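Local coordinates for protein endo-b-1,4-glucanase (Nasutitermes takasagoensis, PDB 1KS8) that probably cleaves internal beta-1,4-glucosidic linkages in cellulose and related beta-glucans, as a family 9 glycosyl hydrolase, at residues A310-L315 and Q422-A427. Sequence-based numbering, arbitrary orientation.
Sequences AAFIML and QSALAA
Phe312 and Ala424 mark the close point of two helical segments whose axes pass 8.8 Å apart and run in broadly the same direction, at 39° to each other. The CA atoms of Phe312 and Ala424 are separated by 5.0 Å. A methyl is all the side chain that Ala424 brings to this point, which suits so near an approach of two backbones. The Phe312 ring reaches over to the neighbouring helix because its CG stands anti to the backbone N (chi1 -172°), beside the carbonyl carbon. Ser423 CB sits over one face of the ring, 25° off the normal, in a CH-pi contact 3.8 Å from the centroid and offset toward the rim. The shortest approach, 3.4 Å, is from Ser423 CB to Phe312 CE1. Serine fits here because its carbon can meet the aromatic face while its OG hydrogen-bonds the carbonyl oxygen of Val71, on helix 62-78. Both segments belong to the (alpha/alpha)6 barrel of family 9 glycosyl hydrolases, and the contact joins helix 303-319 to helix 415-430 in a buried contact, away from the calcium site and the predicted catalytic residues. Phe312 also meets Trp74 edge-to-face and touches Phe79. An alanine in place of Phe312 would probably open a gap between the helices, leaving Ser423 CB without its aromatic face and Trp74 without its ring partner. One turn further on, Leu315 points its CB toward the other helix and packs by a single branch: CD1 lies 3.8 Å from both Ala424 CB and Ala427 CB, and just as near Ala424 O. These two alanines, three positions apart on one side of the helix, leave a shallow notch over which the CD1 methyl rests. Helix 324-341 adjoins the same region, with Ala331 touching Leu315 and Ile335 touching Ala424.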
# COMPACT_ATOMS: atom_id res chain seq x y z
N ALA A 310 -5.67 5.12 9.59
CA ALA A 310 -6.61 5.11 10.70
C ALA A 310 -7.98 5.52 10.16
O ALA A 310 -9.00 4.94 10.54
CB ALA A 310 -6.15 6.08 11.79
N ALA A 311 -8.00 6.51 9.28
CA ALA A 311 -9.26 6.97 8.69
C ALA A 311 -9.95 5.82 7.97
O ALA A 311 -11.17 5.67 8.07
CB ALA A 311 -9.01 8.13 7.72
N PHE A 312 -9.18 5.00 7.26
CA PHE A 312 -9.80 3.89 6.55
C PHE A 312 -10.37 2.86 7.52
O PHE A 312 -11.44 2.31 7.27
CB PHE A 312 -8.81 3.20 5.61
CG PHE A 312 -9.46 2.19 4.72
CD1 PHE A 312 -10.45 2.57 3.82
CD2 PHE A 312 -9.13 0.84 4.82
CE1 PHE A 312 -11.11 1.62 3.04
CE2 PHE A 312 -9.78 -0.11 4.04
CZ PHE A 312 -10.77 0.28 3.15
N ILE A 313 -9.66 2.59 8.61
CA ILE A 313 -10.16 1.64 9.60
C ILE A 313 -11.48 2.18 10.15
O ILE A 313 -12.42 1.42 10.38
CB ILE A 313 -9.14 1.43 10.75
CG1 ILE A 313 -7.96 0.60 10.24
CG2 ILE A 313 -9.81 0.73 11.93
CD1 ILE A 313 -8.32 -0.80 9.77
N MET A 314 -11.55 3.49 10.36
CA MET A 314 -12.76 4.10 10.87
C MET A 314 -13.91 3.96 9.89
O MET A 314 -15.05 3.70 10.28
CB MET A 314 -12.53 5.58 11.17
CG MET A 314 -11.63 5.82 12.37
SD MET A 314 -11.44 7.57 12.72
CE MET A 314 -10.00 7.54 13.77
N LEU A 315 -13.62 4.14 8.60
CA LEU A 315 -14.64 4.01 7.57
C LEU A 315 -15.13 2.57 7.48
O LEU A 315 -16.32 2.32 7.26
CB LEU A 315 -14.08 4.49 6.23
CG LEU A 315 -13.90 6.02 6.19
CD1 LEU A 315 -12.95 6.41 5.07
CD2 LEU A 315 -15.26 6.68 6.01
N GLN A 422 -6.03 6.18 -0.56
CA GLN A 422 -6.86 6.00 -1.75
C GLN A 422 -8.15 5.26 -1.44
O GLN A 422 -9.22 5.63 -1.94
CB GLN A 422 -6.08 5.26 -2.84
CG GLN A 422 -6.84 5.22 -4.16
CD GLN A 422 -6.01 4.69 -5.31
OE1 GLN A 422 -4.94 5.22 -5.62
NE2 GLN A 422 -6.49 3.63 -5.95
N SER A 423 -8.07 4.22 -0.62
CA SER A 423 -9.27 3.47 -0.27
C SER A 423 -10.23 4.33 0.54
O SER A 423 -11.45 4.19 0.40
CB SER A 423 -8.89 2.19 0.49
OG SER A 423 -8.20 1.31 -0.39
N ALA A 424 -9.70 5.22 1.37
CA ALA A 424 -10.53 6.11 2.17
C ALA A 424 -11.24 7.10 1.25
O ALA A 424 -12.40 7.45 1.47
CB ALA A 424 -9.67 6.86 3.19
N LEU A 425 -10.54 7.54 0.21
CA LEU A 425 -11.14 8.47 -0.74
C LEU A 425 -12.31 7.80 -1.45
O LEU A 425 -13.36 8.41 -1.65
CB LEU A 425 -10.10 8.93 -1.77
CG LEU A 425 -9.04 9.90 -1.24
CD1 LEU A 425 -7.89 10.00 -2.23
CD2 LEU A 425 -9.68 11.27 -1.01
N ALA A 426 -12.12 6.54 -1.84
CA ALA A 426 -13.19 5.80 -2.51
C ALA A 426 -14.40 5.70 -1.58
O ALA A 426 -15.54 5.82 -2.03
CB ALA A 426 -12.70 4.40 -2.87
N ALA A 427 -14.15 5.49 -0.29
CA ALA A 427 -15.23 5.40 0.69
C ALA A 427 -15.96 6.73 0.81
O ALA A 427 -17.19 6.77 0.84
CB ALA A 427 -14.66 4.98 2.04